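Long-range contact in cellulase CEL9M (Clostridium cellulolyticum, PDB 1IA6), which probably cleaves internal beta-1,4-glucosidic linkages of cellulose and related beta-glucans, as a family 9 glycoside hydrolase: residues W34-V46 against A131-Y143. Sequence-based numbering, arbitrary orientation. Where two conformers were deposited one is given.
Sequences WRGACHTTDGSDV and APEEQTGQRPSLY. With ZN (zinc ion), chain C.
His39 meets Gln135 and Arg139 in the tight part of this contact. Its ND1 binds the zinc ion at 2.1 Å, and Cys38 SG is a second ligand. The far nitrogen, His39 NE2, donates to Gln135 OE1 at 2.8 Å. The amide oxygen lies close to the imidazole plane, although the amide is turned 60° from the ring. Metal and amide together fix the rotation of the ring. The extended Gln135 chain, with CG anti to the backbone N (chi1 -179°), carries its oxygen to that edge. His60 is also hydrogen-bonded to this oxygen.

The guanidinium of Arg139 lies flat on one face of His39, with centres 3.6 Å apart. The same group grips Asp42 side-on. Arg139 NE reaches Asp42 OD1 at 2.9 Å and Arg139 NH2 reaches Asp42 OD2 at 2.8 Å, both nearly straight. Lys62 is a second positive partner of Asp42, so the carboxylate is probably kept ionised. Water 2 joins His39 N to the carbonyl oxygens of Pro132 and Gln135, and water 3 joins Asp42 OD1 to Arg139 N.

Near Trp34, Glu133 OE2 accepts two hydrogen bonds, from Arg35 NE at 2.6 Å, a salt bridge, and from Gly36 N. The Glu133 chain bends at chi2 (80°) to bring the carboxylate back to them. Pro132 CG covers one face of the Arg35 guanidinium.

The other end is looser and more exposed. Gln138 NE2 gives Ser44 OG a bent bond of 3.1 Å. Asp45 is held more firmly, accepting from Ser141 OG and Ser141 N. Water 4 joins Gly43 N to Arg139 O and Ser141 OG.

Cys22 and His55 complete the Cys2His2 zinc site. The arrangement is consistent with a structural rather than catalytic zinc, with second-shell support, joining two loops of this family 9 catalytic module.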
ATOM      1  N   TRP A  34       5.812   4.537 -22.062  1.00 16.93           N
ATOM      2  CA  TRP A  34       6.710   5.617 -21.662  1.00 15.75           C
ATOM      3  C   TRP A  34       7.615   5.266 -20.481  1.00 15.46           C
ATOM      4  O   TRP A  34       8.372   6.111 -20.005  1.00 16.25           O
ATOM      5  CB  TRP A  34       5.926   6.901 -21.352  1.00 15.29           C
ATOM      6  CG  TRP A  34       4.639   6.693 -20.608  1.00 14.52           C
ATOM      7  CD1 TRP A  34       3.427   6.358 -21.141  1.00 14.59           C
ATOM      8  CD2 TRP A  34       4.437   6.816 -19.194  1.00 14.42           C
ATOM      9  NE1 TRP A  34       2.480   6.271 -20.147  1.00 15.30           N
ATOM     10  CE2 TRP A  34       3.073   6.546 -18.942  1.00 14.09           C
ATOM     11  CE3 TRP A  34       5.278   7.130 -18.115  1.00 15.38           C
ATOM     12  CZ2 TRP A  34       2.528   6.580 -17.654  1.00 13.83           C
ATOM     13  CZ3 TRP A  34       4.736   7.162 -16.832  1.00 13.04           C
ATOM     14  CH2 TRP A  34       3.371   6.887 -16.615  1.00 13.76           C
ATOM     15  N   ARG A  35       7.542   4.023 -20.012  1.00 13.22           N
ATOM     16  CA  ARG A  35       8.394   3.584 -18.909  1.00 13.87           C
ATOM     17  C   ARG A  35       9.464   2.628 -19.426  1.00 14.11           C
ATOM     18  O   ARG A  35       9.195   1.784 -20.285  1.00 15.84           O
ATOM     19  CB  ARG A  35       7.582   2.878 -17.815  1.00 12.83           C
ATOM     20  CG  ARG A  35       6.808   3.800 -16.871  1.00 12.98           C
ATOM     21  CD  ARG A  35       7.681   4.911 -16.290  1.00 13.25           C
ATOM     22  NE  ARG A  35       9.042   4.462 -16.000  1.00 13.48           N
ATOM     23  CZ  ARG A  35       9.394   3.700 -14.968  1.00 13.49           C
ATOM     24  NH1 ARG A  35       8.488   3.286 -14.090  1.00 10.71           N
ATOM     25  NH2 ARG A  35      10.661   3.333 -14.829  1.00 12.19           N
ATOM     26  N   GLY A  36      10.676   2.770 -18.899  1.00 13.47           N
ATOM     27  CA  GLY A  36      11.777   1.913 -19.298  1.00 14.34           C
ATOM     28  C   GLY A  36      12.715   1.647 -18.133  1.00 14.31           C
ATOM     29  O   GLY A  36      12.401   1.982 -16.991  1.00 14.31           O
ATOM     30  N   ALA A  37      13.871   1.054 -18.418  1.00 13.05           N
ATOM     31  CA  ALA A  37      14.852   0.747 -17.380  1.00 12.93           C
ATOM     32  C   ALA A  37      15.329   2.002 -16.661  1.00 12.47           C
ATOM     33  O   ALA A  37      15.594   3.025 -17.292  1.00 11.83           O
ATOM     34  CB  ALA A  37      16.048   0.013 -17.991  1.00 13.94           C
ATOM     35  N   CYS A  38      15.453   1.913 -15.339  1.00 10.79           N
ATOM     36  CA  CYS A  38      15.911   3.040 -14.533  1.00 10.79           C
ATOM     37  C   CYS A  38      16.702   2.564 -13.316  1.00 11.13           C
ATOM     38  O   CYS A  38      16.584   1.408 -12.907  1.00 11.92           O
ATOM     39  CB  CYS A  38      14.714   3.881 -14.067  1.00 10.03           C
ATOM     40  SG  CYS A  38      13.515   2.996 -13.026  1.00 10.23           S
ATOM     41  N   HIS A  39      17.510   3.461 -12.755  1.00  9.98           N
ATOM     42  CA  HIS A  39      18.309   3.176 -11.565  1.00 10.77           C
ATOM     43  C   HIS A  39      18.829   1.744 -11.562  1.00 12.70           C
ATOM     44  O   HIS A  39      18.622   0.984 -10.614  1.00 11.38           O
ATOM     45  CB  HIS A  39      17.458   3.443 -10.322  1.00 11.38           C
ATOM     46  CG  HIS A  39      16.755   4.766 -10.357  1.00 11.43           C
ATOM     47  ND1 HIS A  39      15.408   4.888 -10.626  1.00 12.21           N
ATOM     48  CD2 HIS A  39      17.224   6.027 -10.208  1.00 12.63           C
ATOM     49  CE1 HIS A  39      15.078   6.168 -10.638  1.00 14.28           C
ATOM     50  NE2 HIS A  39      16.162   6.881 -10.388  1.00 12.42           N
ATOM     51  N   THR A  40      19.528   1.400 -12.635  1.00 14.00           N
ATOM     52  CA  THR A  40      20.067   0.064 -12.835  1.00 15.71           C
ATOM     53  C   THR A  40      21.298  -0.284 -12.012  1.00 15.67           C
ATOM     54  O   THR A  40      21.780  -1.414 -12.077  1.00 17.68           O
ATOM     55  CB  THR A  40      20.407  -0.144 -14.320  1.00 16.53           C
ATOM     56  OG1 THR A  40      21.414   0.800 -14.712  1.00 16.60           O
ATOM     57  CG2 THR A  40      19.170   0.070 -15.182  1.00 17.18           C
ATOM     58  N   THR A  41      21.808   0.670 -11.237  1.00 16.07           N
ATOM     59  CA  THR A  41      22.998   0.427 -10.427  1.00 18.86           C
ATOM     60  C   THR A  41      22.719   0.454  -8.927  1.00 16.69           C
ATOM     61  O   THR A  41      23.649   0.493  -8.124  1.00 17.30           O
ATOM     62  CB  THR A  41      24.105   1.470 -10.719  1.00 17.55           C
ATOM     63  OG1 THR A  41      23.710   2.750 -10.207  1.00 24.94           O
ATOM     64  CG2 THR A  41      24.343   1.589 -12.208  1.00 22.75           C
ATOM     65  N   ASP A  42      21.444   0.435  -8.546  1.00 15.24           N
ATOM     66  CA  ASP A  42      21.082   0.460  -7.132  1.00 13.62           C
ATOM     67  C   ASP A  42      21.793  -0.622  -6.329  1.00 12.52           C
ATOM     68  O   ASP A  42      21.816  -1.786  -6.726  1.00 12.40           O
ATOM     69  CB  ASP A  42      19.570   0.295  -6.963  1.00 12.66           C
ATOM     70  CG  ASP A  42      18.806   1.561  -7.288  1.00 13.42           C
ATOM     71  OD1 ASP A  42      19.448   2.596  -7.576  1.00 10.00           O
ATOM     72  OD2 ASP A  42      17.561   1.519  -7.245  1.00 11.57           O
ATOM     73  N   GLY A  43      22.365  -0.228  -5.196  1.00 11.62           N
ATOM     74  CA  GLY A  43      23.057  -1.177  -4.344  1.00 13.88           C
ATOM     75  C   GLY A  43      24.537  -1.333  -4.650  1.00 15.02           C
ATOM     76  O   GLY A  43      25.264  -1.970  -3.888  1.00 13.68           O
ATOM     77  N   SER A  44      24.995  -0.745  -5.751  1.00 14.86           N
ATOM     78  CA  SER A  44      26.400  -0.862  -6.130  1.00 17.79           C
ATOM     79  C   SER A  44      27.339  -0.272  -5.082  1.00 18.13           C
ATOM     80  O   SER A  44      28.505  -0.661  -4.999  1.00 20.36           O
ATOM     81  CB  SER A  44      26.647  -0.194  -7.490  1.00 17.70           C
ATOM     82  OG  SER A  44      26.492   1.212  -7.417  1.00 22.05           O
ATOM     83  N   ASP A  45      26.831   0.660  -4.277  1.00 17.81           N
ATOM     84  CA  ASP A  45      27.645   1.287  -3.245  1.00 18.56           C
ATOM     85  C   ASP A  45      27.955   0.352  -2.075  1.00 19.90           C
ATOM     86  O   ASP A  45      28.904   0.585  -1.327  1.00 20.92           O
ATOM     87  CB  ASP A  45      26.971   2.575  -2.742  1.00 18.89           C
ATOM     88  CG  ASP A  45      25.610   2.326  -2.106  1.00 18.95           C
ATOM     89  OD1 ASP A  45      24.860   1.465  -2.610  1.00 18.08           O
ATOM     90  OD2 ASP A  45      25.284   3.012  -1.112  1.00 17.52           O
ATOM     91  N   VAL A  46      27.163  -0.706  -1.917  1.00 20.05           N
ATOM     92  CA  VAL A  46      27.398  -1.659  -0.836  1.00 20.67           C
ATOM     93  C   VAL A  46      27.683  -3.067  -1.352  1.00 20.76           C
ATOM     94  O   VAL A  46      27.764  -4.015  -0.573  1.00 21.67           O
ATOM     95  CB  VAL A  46      26.205  -1.721   0.148  1.00 19.31           C
ATOM     96  CG1 VAL A  46      26.018  -0.373   0.816  1.00 20.52           C
ATOM     97  CG2 VAL A  46      24.942  -2.144  -0.578  1.00 18.53           C
ATOM     98  N   ALA A 131      12.420  12.323 -16.174  1.00 13.99           N
ATOM     99  CA  ALA A 131      12.117  10.896 -16.224  1.00 14.64           C
ATOM    100  C   ALA A 131      13.089  10.088 -15.372  1.00 13.32           C
ATOM    101  O   ALA A 131      14.277  10.397 -15.303  1.00 13.02           O
ATOM    102  CB  ALA A 131      12.160  10.404 -17.667  1.00 14.96           C
ATOM    103  N   PRO A 132      12.590   9.039 -14.698  1.00 12.51           N
ATOM    104  CA  PRO A 132      13.483   8.228 -13.869  1.00 11.65           C
ATOM    105  C   PRO A 132      14.566   7.556 -14.709  1.00 13.08           C
ATOM    106  O   PRO A 132      15.661   7.290 -14.223  1.00 13.05           O
ATOM    107  CB  PRO A 132      12.536   7.220 -13.214  1.00 11.66           C
ATOM    108  CG  PRO A 132      11.410   7.102 -14.206  1.00 10.75           C
ATOM    109  CD  PRO A 132      11.204   8.544 -14.625  1.00 12.09           C
ATOM    110  N   GLU A 133      14.256   7.301 -15.977  1.00 13.76           N
ATOM    111  CA  GLU A 133      15.207   6.656 -16.878  1.00 15.56           C
ATOM    112  C   GLU A 133      16.435   7.518 -17.158  1.00 17.40           C
ATOM    113  O   GLU A 133      17.494   6.996 -17.521  1.00 17.51           O
ATOM    114  CB  GLU A 133      14.535   6.307 -18.212  1.00 13.91           C
ATOM    115  CG  GLU A 133      13.405   5.284 -18.130  1.00 14.11           C
ATOM    116  CD  GLU A 133      12.087   5.884 -17.677  1.00 13.46           C
ATOM    117  OE1 GLU A 133      12.017   7.117 -17.499  1.00 13.71           O
ATOM    118  OE2 GLU A 133      11.113   5.116 -17.507  1.00 14.22           O
ATOM    119  N   GLU A 134      16.297   8.830 -16.990  1.00 17.29           N
ATOM    120  CA  GLU A 134      17.402   9.749 -17.255  1.00 19.48           C
ATOM    121  C   GLU A 134      18.061  10.305 -15.995  1.00 19.92           C
ATOM    122  O   GLU A 134      18.920  11.186 -16.074  1.00 18.06           O
ATOM    123  CB  GLU A 134      16.920  10.904 -18.137  1.00 22.47           C
ATOM    124  CG  GLU A 134      16.250  10.450 -19.428  1.00 26.39           C
ATOM    125  CD  GLU A 134      15.803  11.608 -20.299  1.00 30.86           C
ATOM    126  OE1 GLU A 134      15.085  12.495 -19.790  1.00 34.73           O
ATOM    127  OE2 GLU A 134      16.163  11.629 -21.494  1.00 34.66           O
ATOM    128  N   GLN A 135      17.660   9.800 -14.832  1.00 18.94           N
ATOM    129  CA  GLN A 135      18.243  10.247 -13.571  1.00 18.93           C
ATOM    130  C   GLN A 135      19.481   9.387 -13.334  1.00 20.43           C
ATOM    131  O   GLN A 135      19.384   8.253 -12.873  1.00 21.45           O
ATOM    132  CB  GLN A 135      17.234  10.072 -12.435  1.00 17.68           C
ATOM    133  CG  GLN A 135      17.734  10.532 -11.083  1.00 15.11           C
ATOM    134  CD  GLN A 135      16.639  10.525 -10.040  1.00 16.54           C
ATOM    135  OE1 GLN A 135      15.781   9.643 -10.040  1.00 13.73           O
ATOM    136  NE2 GLN A 135      16.665  11.504  -9.139  1.00 13.80           N
ATOM    137  N   THR A 136      20.641   9.947 -13.656  0.50 21.31           N
ATOM    138  CA  THR A 136      21.904   9.241 -13.503  0.50 22.83           C
ATOM    139  C   THR A 136      22.606   9.581 -12.196  0.50 23.48           C
ATOM    140  O   THR A 136      22.125  10.393 -11.405  0.50 22.73           O
ATOM    141  CB  THR A 136      22.856   9.576 -14.659  0.50 23.49           C
ATOM    142  OG1 THR A 136      23.093  10.989 -14.687  0.50 23.90           O
ATOM    143  CG2 THR A 136      22.252   9.141 -15.986  0.50 24.73           C
ATOM    144  N   GLY A 137      23.754   8.953 -11.983  0.50 25.18           N
ATOM    145  CA  GLY A 137      24.514   9.196 -10.776  0.50 27.68           C
ATOM    146  C   GLY A 137      24.418   8.030  -9.818  0.50 29.09           C
ATOM    147  O   GLY A 137      24.050   6.920 -10.207  0.50 29.66           O
ATOM    148  N   GLN A 138      24.739   8.286  -8.557  0.50 30.03           N
ATOM    149  CA  GLN A 138      24.702   7.251  -7.536  0.50 30.54           C
ATOM    150  C   GLN A 138      23.672   7.470  -6.442  0.50 29.07           C
ATOM    151  O   GLN A 138      23.646   8.516  -5.799  0.50 30.04           O
ATOM    152  CB  GLN A 138      26.077   7.117  -6.873  0.50 32.29           C
ATOM    153  CG  GLN A 138      27.030   6.149  -7.548  0.50 35.02           C
ATOM    154  CD  GLN A 138      26.538   4.716  -7.490  0.50 36.30           C
ATOM    155  OE1 GLN A 138      26.127   4.145  -8.500  0.50 37.54           O
ATOM    156  NE2 GLN A 138      26.570   4.127  -6.298  0.50 37.05           N
ATOM    157  N   ARG A 139      22.809   6.480  -6.249  1.00 26.98           N
ATOM    158  CA  ARG A 139      21.830   6.523  -5.176  1.00 22.99           C
ATOM    159  C   ARG A 139      22.410   5.739  -4.013  1.00 18.98           C
ATOM    160  O   ARG A 139      22.931   4.640  -4.194  1.00 17.09           O
ATOM    161  CB  ARG A 139      20.515   5.876  -5.610  1.00 23.16           C
ATOM    162  CG  ARG A 139      19.469   6.854  -6.096  1.00 22.05           C
ATOM    163  CD  ARG A 139      18.870   6.383  -7.401  1.00 19.95           C
ATOM    164  NE  ARG A 139      18.088   5.151  -7.285  1.00 17.09           N
ATOM    165  CZ  ARG A 139      16.790   5.111  -6.991  1.00 16.37           C
ATOM    166  NH1 ARG A 139      16.123   6.237  -6.769  1.00 13.76           N
ATOM    167  NH2 ARG A 139      16.148   3.948  -6.961  1.00 13.39           N
ATOM    168  N   PRO A 140      22.332   6.294  -2.801  1.00 15.46           N
ATOM    169  CA  PRO A 140      22.871   5.588  -1.640  1.00 14.69           C
ATOM    170  C   PRO A 140      21.911   4.555  -1.065  1.00 15.02           C
ATOM    171  O   PRO A 140      20.696   4.757  -1.057  1.00 13.24           O
ATOM    172  CB  PRO A 140      23.129   6.717  -0.652  1.00 15.76           C
ATOM    173  CG  PRO A 140      21.967   7.638  -0.921  1.00 16.33           C
ATOM    174  CD  PRO A 140      21.916   7.663  -2.441  1.00 15.73           C
ATOM    175  N   SER A 141      22.462   3.434  -0.615  1.00 12.90           N
ATOM    176  CA  SER A 141      21.664   2.402   0.036  1.00 14.41           C
ATOM    177  C   SER A 141      21.745   2.952   1.456  1.00 14.23           C
ATOM    178  O   SER A 141      22.535   2.496   2.285  1.00 15.85           O
ATOM    179  CB  SER A 141      22.359   1.049  -0.090  1.00 14.52           C
ATOM    180  OG  SER A 141      22.553   0.728  -1.459  1.00 13.96           O
ATOM    181  N   LEU A 142      20.921   3.964   1.702  1.00 13.38           N
ATOM    182  CA  LEU A 142      20.905   4.706   2.957  1.00 11.93           C
ATOM    183  C   LEU A 142      20.689   3.987   4.283  1.00 12.75           C
ATOM    184  O   LEU A 142      21.423   4.238   5.242  1.00 11.95           O
ATOM    185  CB  LEU A 142      19.902   5.857   2.838  1.00 11.47           C
ATOM    186  CG  LEU A 142      20.139   7.048   3.769  1.00 13.26           C
ATOM    187  CD1 LEU A 142      21.539   7.614   3.525  1.00 15.44           C
ATOM    188  CD2 LEU A 142      19.087   8.113   3.521  1.00 14.53           C
ATOM    189  N   TYR A 143      19.690   3.114   4.356  1.00 12.00           N
ATOM    190  CA  TYR A 143      19.403   2.414   5.603  1.00 12.07           C
ATOM    191  C   TYR A 143      19.310   0.898   5.468  1.00 13.12           C
ATOM    192  O   TYR A 143      18.911   0.364   4.431  1.00 11.34           O
ATOM    193  CB  TYR A 143      18.088   2.913   6.208  1.00 12.13           C
ATOM    194  CG  TYR A 143      18.009   4.400   6.469  1.00 13.16           C
ATOM    195  CD1 TYR A 143      18.875   5.021   7.368  1.00 15.28           C
ATOM    196  CD2 TYR A 143      17.042   5.185   5.836  1.00 14.52           C
ATOM    197  CE1 TYR A 143      18.778   6.385   7.635  1.00 16.68           C
ATOM    198  CE2 TYR A 143      16.937   6.552   6.096  1.00 16.65           C
ATOM    199  CZ  TYR A 143      17.808   7.142   6.996  1.00 18.06           C
ATOM    200  OH  TYR A 143      17.709   8.490   7.263  1.00 19.79           O
TER
HETATM  201 ZN    ZN C1264      13.834   3.558 -10.801  1.00 13.00          ZN
HETATM  202  O   HOH W   1       9.317   7.782 -17.956  1.00 17.63           O
HETATM  203  O   HOH W   2      18.063   6.009 -13.974  1.00 15.57           O
HETATM  204  O   HOH W   3      21.772   3.979  -7.775  1.00 39.16           O
HETATM  205  O   HOH W   4      21.833   2.208  -3.832  1.00 21.38           O